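Local structure of alpha-catenin-like protein hmp-1 (Caenorhabditis elegans, 5H5M) at residues A[71-74]-A[75-79]; A[105-108]-A[109-113]; A[128-131]-A[132-136]; A[288-291]-A[292-296]. The protein joins the cadherin-catenin complex at adherens junctions, binds beta-catenin and actin filaments, and is required for cell migration and cell shape change in the embryo. All coordinates share one frame; numbering follows the deposited sequence.

Interaction 1: A[71-74]-A[75-79]; sequences QALQ and ELLTE
Q71 and E75, like each pair four apart from here to Q74 and T78, are joined by the i to i+4 backbone hydrogen bond of a regular alpha-helix, E75 N lying 3.1 Å from Q71 O. On the exposed flank the same two residues meet again through their ends: Q71 NE2 donates to E75 OE2 at 3.3 Å, a long bond bent to 142°. The donor comes from the syn side of the carboxylate but out of its plane, and the amide and carboxylate planes stand almost perpendicular. Both chains are extended beyond CG, long enough for their polar ends to meet a turn apart on the exposed surface. T78 turns its hydroxyl back to the helix: with OG1 beside its own backbone N (chi1 -61°), it donates to Q74 O at 2.9 Å. That carbonyl also takes T78 N, and the two donors reach it from opposite faces of its plane. The buried flank is apolar. L77 lays CD1 obliquely against L73 CG at 4.0 Å, and its CG comes close to L73 O. An alanine in place of L77 would probably open a gap beside L73 and deprive L34 of helix 27-49 of this apolar neighbour. Q74 bends away at chi2 and gives its amide NE2 to E35, a polar link at the margin of the apolar seam. Helix 56-80, predicted to be coiled coil here, thus packs against two others: L73 and L77 face helix 27-49, while A72, small enough for close approach, and L76 face V100 of helix 92-122.

Interaction 2: A[105-108]-A[109-113]; sequences KDLR and RHLRR
D106 and R109 form a salt bridge one turn apart on helix 92-122, part of a helical bundle in this vinculin-family domain. R109 NH2 meets D106 OD2 at 2.8 Å with a nearly straight N-H (166°); the oxygen offers its anti lone pair and lies in the plane of the guanidinium, at its edge, and NH1 adds a weak second bond to the same oxygen. The two side chains run side by side, the carboxylate and guanidinium planes turned 77° to each other. R109 reaches back because CG stands anti to its backbone N (chi1 -175°) and the chain bends at chi3, which brings D106 O over one guanidinium face. The long, flexible arginine suits this return along a partly exposed surface. D106 O itself accepts H110 N at 3.1 Å and lies over a face of the H110 ring. On the buried side the leucine pair closes obliquely, L107 CG standing 3.9 Å from L111 CD1. Outside the helix these leucines pack on I41 and I48 of helix 27-49 respectively and share S45. R113 pairs through NE with D239, while R108 departs on another side, its NH1 in a salt bridge with OD1 of D12 on helix 6-17.

Interaction 3: A[128-131]-A[132-136]; sequences TPLI and LLIEA
L132 lies alongside T128, pointing the same way, with CD1 3.7 Å from T128 CG2 in an apolar touch on the flank of the helix. Its backbone N makes a short, nearly straight bond to T128 O at 2.8 Å in the first turn of helix 128-137. T128 divides its roles: the methyl faces the leucine, while OG1 bonds to D125 just ahead of the helix. An asparagine in place of L132 would probably leave the T128 methyl without its apolar mate and weaken the packing on R148. L133 follows, N bonding to P129 O at 3.2 Å from above the carbonyl plane; its CD2 reaches L130 CD1 at 4.1 Å. The proline suits the first turn, where its missing N-H costs no helical bond. I134 sets CG1 beside its backbone N (chi1 -61°), bringing that branch close to L130 O and against L130 CD1. E135, extended along the exposed side, passes OE2 by I131 CG2 at 3.5 Å, where its carboxylate can still meet solvent. The branched apolar residues suit the inward faces: L130 fits against W220 and F221 of helix 207-233, I134 against M213 there, and L133 against both T145 of helix 142-166 and A197 of helix 173-202.

Interaction 4: A[288-291]-A[292-296]; sequences LRVC and DVVDA
R289 and D292 are joined through a water, which accepts from R289 NH1 at 2.8 Å and donates to D292 OD2 at 3.2 Å. R289 NH1 and D292 OD2 themselves stand 5.2 Å apart, so there is no direct salt bridge, and the water probably relays the attraction between them. The arginine has its direct ionic partner elsewhere: NH2 pairs with D232 of helix 207-233. Bends at chi2 and chi3 (-77° and -74°) fold the chain round so that one guanidinium face meets V293 CG2, with R289 NH1 3.7 Å from that methyl. Arginine fits here because its flat face tolerates an apolar neighbour while its rim makes polar bonds. The backbone donors are satisfied in the usual i to i+4 pattern: D292 N bonds to L288 O at 3.0 Å, V293 N to R289 O, V294 N to V290 O and D295 N to C291 O. On the buried flank, V290 CG1 touches V294 CG2 at 4.2 Å, and both compact valines pack on L241 of helix 237-260 and I369 of helix 345-374. C291, slender and buried, faces L317 of helix 305-339. One apolar flank turned to several helices, with a charged edge beside it, is the amphipathic pattern of the four-helix bundles in vinculin and alpha-catenin.

Overall arrangement
Each of the four contacts lies within one helix of the M domain of this alpha-catenin and covers about two and a half turns, and none touches another. Interactions 1 and 2 sit on the consecutive helices 56-80 and 92-122, their centres 21 Å apart and nearest atoms about 10 Å; both helices pack on helix 27-49. Interaction 3 lies on the opposite side of the chain's centre, its centre 56 Å from that of interaction 1. Interaction 4 comes within about 9 Å of interaction 3 at the nearest atoms, and helix 207-233 borders both, meeting L130 and I134 in one and R289 and V293 in the other. No ligand site is involved: the contacts sample the elongated helical scaffold.

Interaction 1: A[71-74]-A[75-79]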
loop_
_atom_site.group_PDB
_atom_site.type_symbol
_atom_site.label_atom_id
_atom_site.label_comp_id
_atom_site.label_asym_id
_atom_site.label_seq_id
_atom_site.Cartn_x
_atom_site.Cartn_y
_atom_site.Cartn_z
ATOM N N GLN A 71 -18.784 -2.699 21.807
ATOM C CA GLN A 71 -18.835 -2.736 23.262
ATOM C C GLN A 71 -18.775 -1.334 23.857
ATOM O O GLN A 71 -19.552 -0.996 24.753
ATOM C CB GLN A 71 -17.689 -3.589 23.808
ATOM C CG GLN A 71 -17.634 -3.675 25.322
ATOM C CD GLN A 71 -16.354 -4.322 25.816
ATOM O OE1 GLN A 71 -15.557 -4.831 25.026
ATOM N NE2 GLN A 71 -16.148 -4.302 27.128
ATOM N N ALA A 72 -17.853 -0.522 23.350
ATOM C CA ALA A 72 -17.692 0.847 23.826
ATOM C C ALA A 72 -18.954 1.669 23.589
ATOM O O ALA A 72 -19.296 2.528 24.398
ATOM C CB ALA A 72 -16.494 1.510 23.152
ATOM N N LEU A 73 -19.645 1.405 22.484
ATOM C CA LEU A 73 -20.867 2.138 22.178
ATOM C C LEU A 73 -21.986 1.742 23.133
ATOM O O LEU A 73 -22.744 2.593 23.597
ATOM C CB LEU A 73 -21.311 1.903 20.731
ATOM C CG LEU A 73 -22.635 2.599 20.391
ATOM C CD1 LEU A 73 -22.511 4.113 20.553
ATOM C CD2 LEU A 73 -23.122 2.245 18.994
ATOM N N GLN A 74 -22.082 0.448 23.425
ATOM C CA GLN A 74 -23.104 -0.055 24.336
ATOM C C GLN A 74 -22.962 0.548 25.731
ATOM O O GLN A 74 -23.957 0.909 26.358
ATOM C CB GLN A 74 -23.052 -1.584 24.418
ATOM C CG GLN A 74 -23.564 -2.284 23.166
ATOM C CD GLN A 74 -24.986 -1.878 22.815
ATOM O OE1 GLN A 74 -25.890 -1.947 23.650
ATOM N NE2 GLN A 74 -25.187 -1.439 21.577
ATOM N N GLU A 75 -21.725 0.655 26.210
ATOM C CA GLU A 75 -21.463 1.225 27.530
ATOM C C GLU A 75 -21.845 2.698 27.575
ATOM O O GLU A 75 -22.444 3.157 28.549
ATOM C CB GLU A 75 -19.993 1.048 27.920
ATOM C CG GLU A 75 -19.579 -0.406 28.102
ATOM C CD GLU A 75 -18.084 -0.572 28.302
ATOM O OE1 GLU A 75 -17.360 0.446 28.286
ATOM O OE2 GLU A 75 -17.634 -1.725 28.470
ATOM N N LEU A 76 -21.500 3.431 26.518
ATOM C CA LEU A 76 -21.863 4.842 26.408
ATOM C C LEU A 76 -23.378 5.028 26.417
ATOM O O LEU A 76 -23.897 5.907 27.106
ATOM C CB LEU A 76 -21.266 5.458 25.140
ATOM C CG LEU A 76 -21.686 6.896 24.801
ATOM C CD1 LEU A 76 -21.341 7.862 25.927
ATOM C CD2 LEU A 76 -21.047 7.353 23.490
ATOM N N LEU A 77 -24.081 4.196 25.652
ATOM C CA LEU A 77 -25.542 4.262 25.582
ATOM C C LEU A 77 -26.167 3.943 26.933
ATOM O O LEU A 77 -27.208 4.497 27.291
ATOM C CB LEU A 77 -26.080 3.302 24.516
ATOM C CG LEU A 77 -25.732 3.619 23.059
ATOM C CD1 LEU A 77 -26.291 2.552 22.124
ATOM C CD2 LEU A 77 -26.241 4.999 22.673
ATOM N N THR A 78 -25.529 3.045 27.679
ATOM C CA THR A 78 -25.984 2.702 29.021
ATOM C C THR A 78 -25.872 3.916 29.944
ATOM O O THR A 78 -26.745 4.152 30.778
ATOM C CB THR A 78 -25.180 1.522 29.615
ATOM O OG1 THR A 78 -25.356 0.362 28.793
ATOM C CG2 THR A 78 -25.645 1.201 31.024
ATOM N N GLU A 79 -24.804 4.692 29.773
ATOM C CA GLU A 79 -24.586 5.884 30.586
ATOM C C GLU A 79 -25.519 7.027 30.192
ATOM O O GLU A 79 -25.989 7.773 31.055
ATOM C CB GLU A 79 -23.130 6.346 30.494
ATOM C CG GLU A 79 -22.109 5.364 31.064
ATOM C CD GLU A 79 -22.177 5.226 32.577
ATOM O OE1 GLU A 79 -22.990 5.927 33.218
ATOM O OE2 GLU A 79 -21.403 4.417 33.132
#

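Interaction 2: A[105-108]-A[109-113]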
loop_
_atom_site.group_PDB
_atom_site.type_symbol
_atom_site.label_atom_id
_atom_site.label_comp_id
_atom_site.label_asym_id
_atom_site.label_seq_id
_atom_site.Cartn_x
_atom_site.Cartn_y
_atom_site.Cartn_z
ATOM N N LYS A 105 -10.587 5.769 16.699
ATOM C CA LYS A 105 -9.281 6.221 16.229
ATOM C C LYS A 105 -8.389 5.045 15.837
ATOM O O LYS A 105 -7.687 5.095 14.823
ATOM C CB LYS A 105 -8.579 7.063 17.299
ATOM C CG LYS A 105 -7.154 7.439 16.918
ATOM C CD LYS A 105 -6.435 8.226 18.001
ATOM C CE LYS A 105 -4.986 8.463 17.601
ATOM N NZ LYS A 105 -4.234 9.278 18.589
ATOM N N ASP A 106 -8.412 3.988 16.642
ATOM C CA ASP A 106 -7.606 2.809 16.354
ATOM C C ASP A 106 -8.138 2.060 15.137
ATOM O O ASP A 106 -7.365 1.582 14.305
ATOM C CB ASP A 106 -7.557 1.878 17.566
ATOM C CG ASP A 106 -6.698 2.428 18.687
ATOM O OD1 ASP A 106 -7.007 2.155 19.868
ATOM O OD2 ASP A 106 -5.713 3.136 18.387
ATOM N N LEU A 107 -9.460 1.962 15.037
ATOM C CA LEU A 107 -10.081 1.270 13.917
ATOM C C LEU A 107 -9.718 1.929 12.593
ATOM O O LEU A 107 -9.399 1.246 11.623
ATOM C CB LEU A 107 -11.600 1.224 14.077
ATOM C CG LEU A 107 -12.350 0.560 12.917
ATOM C CD1 LEU A 107 -11.909 -0.883 12.744
ATOM C CD2 LEU A 107 -13.851 0.636 13.130
ATOM N N ARG A 108 -9.745 3.256 12.549
ATOM C CA ARG A 108 -9.468 3.933 11.291
ATOM C C ARG A 108 -7.985 3.840 10.927
ATOM O O ARG A 108 -7.649 3.772 9.747
ATOM C CB ARG A 108 -9.935 5.395 11.331
ATOM C CG ARG A 108 -9.341 6.260 12.417
ATOM C CD ARG A 108 -9.943 7.658 12.352
ATOM N NE ARG A 108 -9.647 8.314 11.079
ATOM C CZ ARG A 108 -10.457 9.179 10.475
ATOM N NH1 ARG A 108 -11.626 9.490 11.020
ATOM N NH2 ARG A 108 -10.100 9.725 9.320
ATOM N N ARG A 109 -7.104 3.806 11.922
ATOM C CA ARG A 109 -5.682 3.631 11.640
ATOM C C ARG A 109 -5.444 2.279 10.983
ATOM O O ARG A 109 -4.715 2.182 9.995
ATOM C CB ARG A 109 -4.831 3.749 12.907
ATOM C CG ARG A 109 -3.331 3.688 12.617
ATOM C CD ARG A 109 -2.477 3.726 13.876
ATOM N NE ARG A 109 -2.665 2.542 14.710
ATOM C CZ ARG A 109 -3.417 2.510 15.805
ATOM N NH1 ARG A 109 -3.531 1.385 16.501
ATOM N NH2 ARG A 109 -4.051 3.604 16.208
ATOM N N HIS A 110 -6.072 1.242 11.533
ATOM C CA HIS A 110 -5.994 -0.105 10.971
ATOM C C HIS A 110 -6.522 -0.173 9.538
ATOM O O HIS A 110 -5.927 -0.824 8.679
ATOM C CB HIS A 110 -6.769 -1.088 11.849
ATOM C CG HIS A 110 -6.117 -1.363 13.169
ATOM N ND1 HIS A 110 -6.835 -1.574 14.325
ATOM C CD2 HIS A 110 -4.810 -1.471 13.509
ATOM C CE1 HIS A 110 -5.997 -1.794 15.326
ATOM N NE2 HIS A 110 -4.765 -1.738 14.856
ATOM N N LEU A 111 -7.638 0.505 9.286
ATOM C CA LEU A 111 -8.253 0.508 7.963
ATOM C C LEU A 111 -7.374 1.239 6.952
ATOM O O LEU A 111 -7.166 0.753 5.836
ATOM C CB LEU A 111 -9.641 1.153 8.013
ATOM C CG LEU A 111 -10.703 0.440 8.855
ATOM C CD1 LEU A 111 -11.877 1.365 9.126
ATOM C CD2 LEU A 111 -11.171 -0.843 8.173
ATOM N N ARG A 112 -6.869 2.408 7.346
ATOM C CA ARG A 112 -6.015 3.204 6.471
ATOM C C ARG A 112 -4.792 2.399 6.055
ATOM O O ARG A 112 -4.405 2.402 4.888
ATOM C CB ARG A 112 -5.575 4.509 7.153
ATOM C CG ARG A 112 -6.698 5.504 7.434
ATOM C CD ARG A 112 -7.385 6.004 6.166
ATOM N NE ARG A 112 -6.858 7.295 5.725
ATOM C CZ ARG A 112 -5.936 7.443 4.780
ATOM N NH1 ARG A 112 -5.437 6.376 4.166
ATOM N NH2 ARG A 112 -5.513 8.657 4.447
ATOM N N ARG A 113 -4.199 1.696 7.015
ATOM C CA ARG A 113 -2.971 0.954 6.763
ATOM C C ARG A 113 -3.246 -0.347 6.018
ATOM O O ARG A 113 -2.343 -0.922 5.406
ATOM C CB ARG A 113 -2.233 0.684 8.076
ATOM C CG ARG A 113 -1.630 1.945 8.679
ATOM C CD ARG A 113 -0.771 1.661 9.898
ATOM N NE ARG A 113 -0.167 2.889 10.414
ATOM C CZ ARG A 113 0.760 2.927 11.366
ATOM N NH1 ARG A 113 1.198 1.802 11.913
ATOM N NH2 ARG A 113 1.249 4.092 11.771
#

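Interaction 3: A[128-131]-A[132-136]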
loop_
_atom_site.group_PDB
_atom_site.type_symbol
_atom_site.label_atom_id
_atom_site.label_comp_id
_atom_site.label_asym_id
_atom_site.label_seq_id
_atom_site.Cartn_x
_atom_site.Cartn_y
_atom_site.Cartn_z
ATOM N N THR A 128 8.237 -2.294 -14.827
ATOM C CA THR A 128 8.776 -3.554 -15.343
ATOM C C THR A 128 7.796 -4.460 -16.110
ATOM O O THR A 128 8.163 -4.983 -17.163
ATOM C CB THR A 128 9.403 -4.387 -14.198
ATOM O OG1 THR A 128 10.387 -3.601 -13.514
ATOM C CG2 THR A 128 10.067 -5.642 -14.741
ATOM N N PRO A 129 6.561 -4.656 -15.603
ATOM C CA PRO A 129 5.679 -5.574 -16.338
ATOM C C PRO A 129 5.436 -5.185 -17.798
ATOM O O PRO A 129 5.406 -6.068 -18.654
ATOM C CB PRO A 129 4.369 -5.510 -15.547
ATOM C CG PRO A 129 4.779 -5.135 -14.172
ATOM C CD PRO A 129 5.941 -4.200 -14.342
ATOM N N LEU A 130 5.271 -3.893 -18.075
ATOM C CA LEU A 130 5.056 -3.440 -19.445
ATOM C C LEU A 130 6.351 -3.479 -20.251
ATOM O O LEU A 130 6.344 -3.823 -21.432
ATOM C CB LEU A 130 4.469 -2.028 -19.468
ATOM C CG LEU A 130 4.161 -1.494 -20.869
ATOM C CD1 LEU A 130 3.305 -2.490 -21.638
ATOM C CD2 LEU A 130 3.478 -0.135 -20.805
ATOM N N ILE A 131 7.459 -3.124 -19.608
ATOM C CA ILE A 131 8.762 -3.141 -20.261
ATOM C C ILE A 131 9.133 -4.550 -20.711
ATOM O O ILE A 131 9.584 -4.749 -21.839
ATOM C CB ILE A 131 9.862 -2.588 -19.334
ATOM C CG1 ILE A 131 9.614 -1.108 -19.053
ATOM C CG2 ILE A 131 11.238 -2.783 -19.951
ATOM C CD1 ILE A 131 9.492 -0.267 -20.307
ATOM N N LEU A 132 8.931 -5.527 -19.833
ATOM C CA LEU A 132 9.200 -6.919 -20.179
ATOM C C LEU A 132 8.290 -7.382 -21.312
ATOM O O LEU A 132 8.698 -8.179 -22.159
ATOM C CB LEU A 132 9.028 -7.825 -18.958
ATOM C CG LEU A 132 10.102 -7.701 -17.875
ATOM C CD1 LEU A 132 9.861 -8.706 -16.759
ATOM C CD2 LEU A 132 11.495 -7.873 -18.469
ATOM N N LEU A 133 7.060 -6.877 -21.325
ATOM C CA LEU A 133 6.113 -7.207 -22.385
ATOM C C LEU A 133 6.609 -6.681 -23.728
ATOM O O LEU A 133 6.691 -7.429 -24.704
ATOM C CB LEU A 133 4.725 -6.638 -22.070
ATOM C CG LEU A 133 3.636 -6.840 -23.126
ATOM C CD1 LEU A 133 3.519 -8.300 -23.517
ATOM C CD2 LEU A 133 2.292 -6.312 -22.631
ATOM N N ILE A 134 6.949 -5.397 -23.763
ATOM C CA ILE A 134 7.409 -4.743 -24.984
ATOM C C ILE A 134 8.677 -5.385 -25.542
ATOM O O ILE A 134 8.791 -5.600 -26.748
ATOM C CB ILE A 134 7.668 -3.240 -24.742
ATOM C CG1 ILE A 134 6.377 -2.547 -24.311
ATOM C CG2 ILE A 134 8.232 -2.573 -25.987
ATOM C CD1 ILE A 134 6.496 -1.049 -24.196
ATOM N N GLU A 135 9.622 -5.698 -24.660
ATOM C CA GLU A 135 10.895 -6.272 -25.083
ATOM C C GLU A 135 10.712 -7.666 -25.684
ATOM O O GLU A 135 11.392 -8.027 -26.643
ATOM C CB GLU A 135 11.877 -6.321 -23.909
ATOM C CG GLU A 135 12.324 -4.948 -23.427
ATOM C CD GLU A 135 13.400 -5.020 -22.357
ATOM O OE1 GLU A 135 13.795 -6.144 -21.981
ATOM O OE2 GLU A 135 13.854 -3.951 -21.893
ATOM N N ALA A 136 9.789 -8.442 -25.125
ATOM C CA ALA A 136 9.468 -9.754 -25.679
ATOM C C ALA A 136 8.821 -9.606 -27.053
ATOM O O ALA A 136 9.097 -10.386 -27.968
ATOM C CB ALA A 136 8.551 -10.524 -24.740
#

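Interaction 4: A[288-291]-A[292-296]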
loop_
_atom_site.group_PDB
_atom_site.type_symbol
_atom_site.label_atom_id
_atom_site.label_comp_id
_atom_site.label_asym_id
_atom_site.label_seq_id
_atom_site.Cartn_x
_atom_site.Cartn_y
_atom_site.Cartn_z
ATOM N N LEU A 288 12.598 2.392 -3.377
ATOM C CA LEU A 288 12.598 3.482 -4.343
ATOM C C LEU A 288 11.299 4.286 -4.261
ATOM O O LEU A 288 11.295 5.501 -4.479
ATOM C CB LEU A 288 12.818 2.946 -5.759
ATOM C CG LEU A 288 14.257 2.507 -6.052
ATOM C CD1 LEU A 288 14.404 1.955 -7.468
ATOM C CD2 LEU A 288 15.222 3.664 -5.822
ATOM N N ARG A 289 10.199 3.608 -3.945
ATOM C CA ARG A 289 8.927 4.291 -3.722
ATOM C C ARG A 289 9.021 5.215 -2.507
ATOM O O ARG A 289 8.513 6.335 -2.529
ATOM C CB ARG A 289 7.796 3.277 -3.540
ATOM C CG ARG A 289 7.248 2.732 -4.847
ATOM C CD ARG A 289 6.334 3.755 -5.520
ATOM N NE ARG A 289 5.050 3.856 -4.829
ATOM C CZ ARG A 289 4.345 4.977 -4.707
ATOM N NH1 ARG A 289 4.792 6.115 -5.223
ATOM N NH2 ARG A 289 3.192 4.960 -4.055
ATOM N N VAL A 290 9.682 4.738 -1.456
ATOM C CA VAL A 290 9.933 5.543 -0.264
ATOM C C VAL A 290 10.721 6.805 -0.623
ATOM O O VAL A 290 10.409 7.897 -0.152
ATOM C CB VAL A 290 10.701 4.735 0.810
ATOM C CG1 VAL A 290 11.316 5.659 1.863
ATOM C CG2 VAL A 290 9.787 3.714 1.457
ATOM N N CYS A 291 11.732 6.653 -1.472
ATOM C CA CYS A 291 12.514 7.797 -1.937
ATOM C C CYS A 291 11.651 8.802 -2.696
ATOM O O CYS A 291 11.729 10.007 -2.446
ATOM C CB CYS A 291 13.677 7.338 -2.823
ATOM S SG CYS A 291 14.954 6.392 -1.951
ATOM N N ASP A 292 10.833 8.304 -3.621
ATOM C CA ASP A 292 9.955 9.163 -4.420
ATOM C C ASP A 292 8.995 9.972 -3.555
ATOM O O ASP A 292 8.848 11.183 -3.730
ATOM C CB ASP A 292 9.145 8.333 -5.416
ATOM C CG ASP A 292 9.986 7.800 -6.554
ATOM O OD1 ASP A 292 11.080 8.352 -6.795
ATOM O OD2 ASP A 292 9.547 6.832 -7.212
ATOM N N VAL A 293 8.347 9.288 -2.620
ATOM C CA VAL A 293 7.285 9.875 -1.814
ATOM C C VAL A 293 7.822 10.890 -0.805
ATOM O O VAL A 293 7.193 11.916 -0.552
ATOM C CB VAL A 293 6.489 8.766 -1.085
ATOM C CG1 VAL A 293 5.539 9.351 -0.064
ATOM C CG2 VAL A 293 5.719 7.926 -2.096
ATOM N N VAL A 294 8.994 10.621 -0.244
ATOM C CA VAL A 294 9.570 11.529 0.742
ATOM C C VAL A 294 10.198 12.745 0.059
ATOM O O VAL A 294 10.069 13.870 0.547
ATOM C CB VAL A 294 10.617 10.823 1.627
ATOM C CG1 VAL A 294 11.208 11.797 2.614
ATOM C CG2 VAL A 294 9.982 9.658 2.370
ATOM N N ASP A 295 10.864 12.518 -1.070
ATOM C CA ASP A 295 11.431 13.610 -1.861
ATOM C C ASP A 295 10.355 14.600 -2.308
ATOM O O ASP A 295 10.537 15.817 -2.211
ATOM C CB ASP A 295 12.174 13.065 -3.086
ATOM C CG ASP A 295 13.650 12.828 -2.817
ATOM O OD1 ASP A 295 14.374 12.443 -3.759
ATOM O OD2 ASP A 295 14.088 13.038 -1.667
ATOM N N ALA A 296 9.238 14.074 -2.799
ATOM C CA ALA A 296 8.128 14.918 -3.229
ATOM C C ALA A 296 7.554 15.710 -2.055
ATOM O O ALA A 296 7.248 16.892 -2.190
ATOM C CB ALA A 296 7.040 14.075 -3.886
HETATM O O HOH W 1 6.385 6.960 -7.356
#